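Local coordinates for conserved protein (Methanothermobacter thermautotrophicus, PDB 2WNY) that is of unknown function but belongs to the DUF54 family of probable RNA-binding proteins, encoded in the archaeal exosome superoperon, at residues E24-A29 with T53-R58; N32-A37 with R66-K71. The protein carries 1 engineered substitution. All blocks are in the same frame, centred on the assembly; numbering follows the deposited sequence.

Contact 1 (E24-A29 with T53-R58); sequences EKVIEA and TVLRGR
Leu55 reaches from its strand to the helix with a single methyl, CD1, which meets two neighbouring helix residues at once. Its CD1 lies 3.9 Å from Val26 CG1, and the same methyl is 3.9 Å from Ile27 CG1. Seen from CD1, these two partners are about 90° apart, so the methyl is touched from two directions. The Leu55 side chain crosses Val26 obliquely and Ile27 nearly at a right angle. In Ile27 the touching atom is the methylene of the longer branch, placed anti to the carbonyl carbon (chi1 -77°), which brings a side chain set off to one side back towards the strand. The touch is small and wholly apolar: 106 Å² is buried in all, and the nearest CA atoms, those of Ile27 and Leu55, are 8.4 Å apart.

Backbone bonds hold both partners in place. On the helix, Glu28 N donates to Glu24 O at 2.8 Å; separately, weak bonds from Glu24 N and Lys25 N to the side-chain carboxylate of Asp22, at OD1, mark its start. On the strand, Leu55 pairs with Leu15 of strand 8-17, while Val54 and Arg56 pair with Glu42 and Glu40 of strand 40-45. The side chains of Val54 and Arg56 alternate with Leu55 and stay far from the helix; Arg56 NE forms a salt bridge with Glu42 OE1. Val26 also rests on Leu15, and Ala29 is covered by helix 99-103. Strand 51-59 thus runs between 8-17 and 40-45, the two strands that helix 23-30 connects in sequence, and the helix packs over this middle strand: a split beta-alpha-beta unit in an alpha+beta fold with an antiparallel sheet.

Contact 2 (N32-A37 with R66-K71); sequences NVIPGA and REFMEK
Phe68 and Glu67 both carry CG anti to the backbone N (chi1 175° in Phe68), yet as neighbours on a helix they meet different parts of the loop, Phe68 the Val33-Ile34 end and Glu67 Pro35. The ring of Phe68 presents its edge: CD1 lies 3.7 Å from Val33 O, and that oxygen stands near the ring plane. The Val33 side chain lies alongside that of Phe68, with Val33 CG1 at 4.2 Å from Phe68 CE1. Ile34 arrives obliquely, its CG1 being 4.3 Å from Phe68 CD1. Further out, Glu67 is extended beyond CG and approaches the proline from the opposite direction, with its OE2 at 3.7 Å from Pro35 CG.

The loop holds its shape through a type II turn from Ile34 to Ala37, closed by Ala37 N to Ile34 O at 3.1 Å, with Gly36 at the positive phi (80°) this turn requires in its third position. Trp107 links the two sides: its NE1 is hydrogen-bonded to Asn32 O, its ring meets that of Phe68 with planes at about 35°, and Lys71 makes a cation-pi contact with it. On the sheet, both Val33 and Phe68 touch Leu118 of strand 115-122.

The 194 Å² of surface between the segments is shared between buried Val33, Ile34 and Phe68 and the more exposed Pro35 and Glu67, where a carboxylate brushes a proline ring. Cohesion between the two segments therefore probably comes mainly from dispersion, perhaps helped by weak attraction between the aromatic C-H edge and the Val33 carbonyl oxygen.

How the contacts relate
From the N terminus the chain passes through strand 8-17 into helix 23-30, where contact 1 begins, and then directly into loop 32-37, where contact 2 begins. After strand 40-45, strand 51-59 closes the loop of contact 1, with 23 residues between its segments; helix 62-76 follows and closes that of contact 2, with 28. The segments alternate, so the two closures cross. Their centres are about 14 Å apart, and they join only through adjacency in sequence. Contact 1 packs helix 23-30 on the sheet, and contact 2 packs the loop that follows it on helix 62-76.

Contact 1 (E24-A29 with T53-R58)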
loop_
_atom_site.group_PDB
_atom_site.type_symbol
_atom_site.label_atom_id
_atom_site.label_comp_id
_atom_site.label_asym_id
_atom_site.label_seq_id
_atom_site.Cartn_x
_atom_site.Cartn_y
_atom_site.Cartn_z
ATOM N N GLU A 24 -2.764 18.443 1.518
ATOM C CA GLU A 24 -3.365 17.996 2.785
ATOM C C GLU A 24 -4.418 16.910 2.593
ATOM O O GLU A 24 -4.483 15.972 3.369
ATOM C CB GLU A 24 -3.978 19.160 3.557
ATOM C CG GLU A 24 -2.991 19.902 4.408
ATOM C CD GLU A 24 -3.651 20.972 5.256
ATOM O OE1 GLU A 24 -3.887 20.711 6.462
ATOM O OE2 GLU A 24 -3.939 22.059 4.708
ATOM N N LYS A 25 -5.263 17.059 1.574
ATOM C CA LYS A 25 -6.227 16.002 1.231
ATOM C C LYS A 25 -5.594 14.732 0.679
ATOM O O LYS A 25 -6.112 13.643 0.915
ATOM C CB LYS A 25 -7.253 16.532 0.239
ATOM C CG LYS A 25 -8.100 17.621 0.854
ATOM C CD LYS A 25 -9.363 17.865 0.064
ATOM C CE LYS A 25 -9.177 18.985 -0.908
ATOM N NZ LYS A 25 -10.424 19.261 -1.660
ATOM N N VAL A 26 -4.509 14.860 -0.105
ATOM C CA VAL A 26 -3.789 13.685 -0.565
ATOM C C VAL A 26 -3.240 12.904 0.665
ATOM O O VAL A 26 -3.329 11.672 0.728
ATOM C CB VAL A 26 -2.684 14.048 -1.575
ATOM C CG1 VAL A 26 -1.875 12.800 -1.998
ATOM C CG2 VAL A 26 -3.316 14.686 -2.853
ATOM N N ILE A 27 -2.679 13.635 1.622
ATOM C CA ILE A 27 -2.132 13.025 2.830
ATOM C C ILE A 27 -3.277 12.475 3.673
ATOM O O ILE A 27 -3.155 11.384 4.230
ATOM C CB ILE A 27 -1.253 14.016 3.624
ATOM C CG1 ILE A 27 0.125 14.171 2.945
ATOM C CG2 ILE A 27 -1.042 13.534 5.040
ATOM C CD1 ILE A 27 0.871 15.428 3.360
ATOM N N GLU A 28 -4.395 13.204 3.759
ATOM C CA GLU A 28 -5.577 12.622 4.434
ATOM C C GLU A 28 -5.955 11.257 3.826
ATOM O O GLU A 28 -6.242 10.306 4.555
ATOM C CB GLU A 28 -6.768 13.577 4.393
ATOM C CG GLU A 28 -7.990 13.097 5.165
ATOM C CD GLU A 28 -9.209 13.983 4.918
ATOM O OE1 GLU A 28 -9.037 15.130 4.461
ATOM O OE2 GLU A 28 -10.339 13.527 5.168
ATOM N N ALA A 29 -5.971 11.168 2.493
ATOM C CA ALA A 29 -6.231 9.892 1.811
ATOM C C ALA A 29 -5.198 8.809 2.186
ATOM O O ALA A 29 -5.554 7.689 2.532
ATOM C CB ALA A 29 -6.277 10.097 0.284
ATOM N N THR A 53 4.613 16.333 -6.691
ATOM C CA THR A 53 5.348 15.971 -5.511
ATOM C C THR A 53 5.071 14.496 -5.328
ATOM O O THR A 53 3.923 14.070 -5.360
ATOM C CB THR A 53 4.867 16.727 -4.265
ATOM O OG1 THR A 53 5.097 18.115 -4.459
ATOM C CG2 THR A 53 5.673 16.289 -3.043
ATOM N N VAL A 54 6.131 13.717 -5.163
ATOM C CA VAL A 54 5.960 12.319 -4.752
ATOM C C VAL A 54 6.040 12.274 -3.236
ATOM O O VAL A 54 6.977 12.821 -2.649
ATOM C CB VAL A 54 7.054 11.403 -5.374
ATOM C CG1 VAL A 54 7.083 10.042 -4.690
ATOM C CG2 VAL A 54 6.793 11.233 -6.845
ATOM N N LEU A 55 5.045 11.647 -2.618
ATOM C CA LEU A 55 5.069 11.375 -1.183
ATOM C C LEU A 55 5.430 9.917 -0.999
ATOM O O LEU A 55 4.680 9.041 -1.422
ATOM C CB LEU A 55 3.689 11.656 -0.562
ATOM C CG LEU A 55 3.203 13.097 -0.786
ATOM C CD1 LEU A 55 1.693 13.206 -0.437
ATOM C CD2 LEU A 55 4.030 14.112 0.024
ATOM N N ARG A 56 6.581 9.672 -0.392
ATOM C CA ARG A 56 7.120 8.332 -0.203
ATOM C C ARG A 56 7.454 8.045 1.264
ATOM O O ARG A 56 7.786 8.945 2.033
ATOM C CB ARG A 56 8.428 8.202 -0.976
ATOM C CG ARG A 56 8.325 7.817 -2.404
ATOM C CD ARG A 56 9.748 7.593 -2.954
ATOM N NE ARG A 56 9.901 8.084 -4.325
ATOM C CZ ARG A 56 9.828 7.333 -5.424
ATOM N NH1 ARG A 56 9.602 6.025 -5.339
ATOM N NH2 ARG A 56 9.978 7.900 -6.614
ATOM N N GLY A 57 7.417 6.772 1.635
ATOM C CA GLY A 57 7.860 6.366 2.959
ATOM C C GLY A 57 8.120 4.881 2.965
ATOM O O GLY A 57 7.667 4.140 2.073
ATOM N N ARG A 58 8.909 4.469 3.943
ATOM C CA ARG A 58 9.069 3.068 4.294
ATOM C C ARG A 58 8.763 2.996 5.777
ATOM O O ARG A 58 9.408 3.659 6.620
ATOM C CB ARG A 58 10.465 2.550 3.951
ATOM C CG ARG A 58 10.568 1.022 3.957
ATOM C CD ARG A 58 12.015 0.605 3.811
ATOM N NE ARG A 58 12.342 -0.637 4.519
ATOM C CZ ARG A 58 12.275 -0.816 5.843
ATOM N NH1 ARG A 58 11.850 0.154 6.651
ATOM N NH2 ARG A 58 12.620 -1.988 6.366
#

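Contact 2 (N32-A37 with R66-K71)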
loop_
_atom_site.group_PDB
_atom_site.type_symbol
_atom_site.label_atom_id
_atom_site.label_comp_id
_atom_site.label_asym_id
_atom_site.label_seq_id
_atom_site.Cartn_x
_atom_site.Cartn_y
_atom_site.Cartn_z
ATOM N N ASN A 32 -5.821 7.335 5.497
ATOM C CA ASN A 32 -6.914 6.369 5.574
ATOM C C ASN A 32 -6.422 4.973 5.203
ATOM O O ASN A 32 -7.155 4.004 5.263
ATOM C CB ASN A 32 -8.076 6.796 4.690
ATOM C CG ASN A 32 -8.889 7.906 5.314
ATOM O OD1 ASN A 32 -8.920 8.040 6.530
ATOM N ND2 ASN A 32 -9.526 8.721 4.490
ATOM N N VAL A 33 -5.167 4.888 4.780
ATOM C CA VAL A 33 -4.580 3.606 4.439
ATOM C C VAL A 33 -3.507 3.333 5.486
ATOM O O VAL A 33 -3.453 2.249 6.063
ATOM C CB VAL A 33 -3.968 3.614 3.010
ATOM C CG1 VAL A 33 -3.251 2.292 2.704
ATOM C CG2 VAL A 33 -5.046 3.899 1.938
ATOM N N ILE A 34 -2.669 4.326 5.778
ATOM C CA ILE A 34 -1.702 4.149 6.869
ATOM C C ILE A 34 -1.813 5.332 7.812
ATOM O O ILE A 34 -1.200 6.369 7.566
ATOM C CB ILE A 34 -0.256 4.051 6.320
ATOM C CG1 ILE A 34 -0.115 2.884 5.334
ATOM C CG2 ILE A 34 0.752 3.943 7.452
ATOM C CD1 ILE A 34 1.214 2.862 4.561
ATOM N N PRO A 35 -2.618 5.207 8.889
ATOM C CA PRO A 35 -2.699 6.339 9.801
ATOM C C PRO A 35 -1.324 6.695 10.346
ATOM O O PRO A 35 -0.521 5.820 10.608
ATOM C CB PRO A 35 -3.596 5.806 10.936
ATOM C CG PRO A 35 -4.524 4.840 10.197
ATOM C CD PRO A 35 -3.516 4.114 9.310
ATOM N N GLY A 36 -1.064 7.983 10.487
ATOM C CA GLY A 36 0.201 8.450 11.025
ATOM C C GLY A 36 1.342 8.461 10.029
ATOM O O GLY A 36 2.452 8.861 10.381
ATOM N N ALA A 37 1.102 8.041 8.785
ATOM C CA ALA A 37 2.207 8.053 7.836
ATOM C C ALA A 37 2.716 9.484 7.685
ATOM O O ALA A 37 1.935 10.433 7.617
ATOM C CB ALA A 37 1.784 7.463 6.471
ATOM N N ARG A 66 0.783 -3.338 12.470
ATOM C CA ARG A 66 -0.238 -4.218 12.998
ATOM C C ARG A 66 -1.621 -3.659 12.729
ATOM O O ARG A 66 -2.534 -4.411 12.372
ATOM C CB ARG A 66 0.019 -4.542 14.473
ATOM C CG ARG A 66 1.266 -5.443 14.645
ATOM C CD ARG A 66 1.489 -5.838 16.099
ATOM N NE ARG A 66 0.675 -6.982 16.503
ATOM C CZ ARG A 66 -0.241 -6.950 17.468
ATOM N NH1 ARG A 66 -0.468 -5.832 18.148
ATOM N NH2 ARG A 66 -0.924 -8.046 17.760
ATOM N N GLU A 67 -1.786 -2.349 12.909
ATOM C CA GLU A 67 -3.049 -1.684 12.580
ATOM C C GLU A 67 -3.399 -1.829 11.093
ATOM O O GLU A 67 -4.571 -2.002 10.703
ATOM C CB GLU A 67 -2.984 -0.184 12.934
ATOM C CG GLU A 67 -4.264 0.570 12.555
ATOM C CD GLU A 67 -4.426 1.912 13.264
ATOM O OE1 GLU A 67 -3.595 2.264 14.128
ATOM O OE2 GLU A 67 -5.408 2.612 12.965
ATOM N N PHE A 68 -2.381 -1.728 10.251
ATOM C CA PHE A 68 -2.578 -1.925 8.828
ATOM C C PHE A 68 -3.092 -3.355 8.530
ATOM O O PHE A 68 -4.039 -3.538 7.759
ATOM C CB PHE A 68 -1.287 -1.683 8.077
ATOM C CG PHE A 68 -1.392 -1.989 6.606
ATOM C CD1 PHE A 68 -1.796 -1.007 5.709
ATOM C CD2 PHE A 68 -1.140 -3.279 6.131
ATOM C CE1 PHE A 68 -1.911 -1.291 4.333
ATOM C CE2 PHE A 68 -1.241 -3.579 4.761
ATOM C CZ PHE A 68 -1.640 -2.593 3.865
ATOM N N MET A 69 -2.448 -4.351 9.124
ATOM C CA MET A 69 -2.833 -5.746 8.895
ATOM C C MET A 69 -4.263 -6.015 9.383
ATOM O O MET A 69 -5.007 -6.775 8.754
ATOM C CB MET A 69 -1.854 -6.724 9.540
ATOM C CG MET A 69 -0.527 -6.908 8.767
ATOM S SD MET A 69 -0.729 -7.258 6.989
ATOM C CE MET A 69 -1.578 -8.866 7.142
ATOM N N GLU A 70 -4.644 -5.371 10.480
ATOM C CA GLU A 70 -6.016 -5.454 10.984
ATOM C C GLU A 70 -7.012 -4.984 9.904
ATOM O O GLU A 70 -7.975 -5.673 9.595
ATOM C CB GLU A 70 -6.173 -4.565 12.211
ATOM C CG GLU A 70 -5.769 -5.173 13.524
ATOM C CD GLU A 70 -6.511 -4.508 14.677
ATOM O OE1 GLU A 70 -6.597 -3.254 14.691
ATOM O OE2 GLU A 70 -7.022 -5.235 15.558
ATOM N N LYS A 71 -6.763 -3.812 9.322
ATOM C CA LYS A 71 -7.660 -3.262 8.308
ATOM C C LYS A 71 -7.547 -4.048 6.994
ATOM O O LYS A 71 -8.554 -4.351 6.342
ATOM C CB LYS A 71 -7.345 -1.780 8.083
ATOM C CG LYS A 71 -8.059 -1.126 6.902
ATOM C CD LYS A 71 -9.526 -0.881 7.176
ATOM C CE LYS A 71 -10.103 0.094 6.159
ATOM N NZ LYS A 71 -11.336 0.711 6.702
#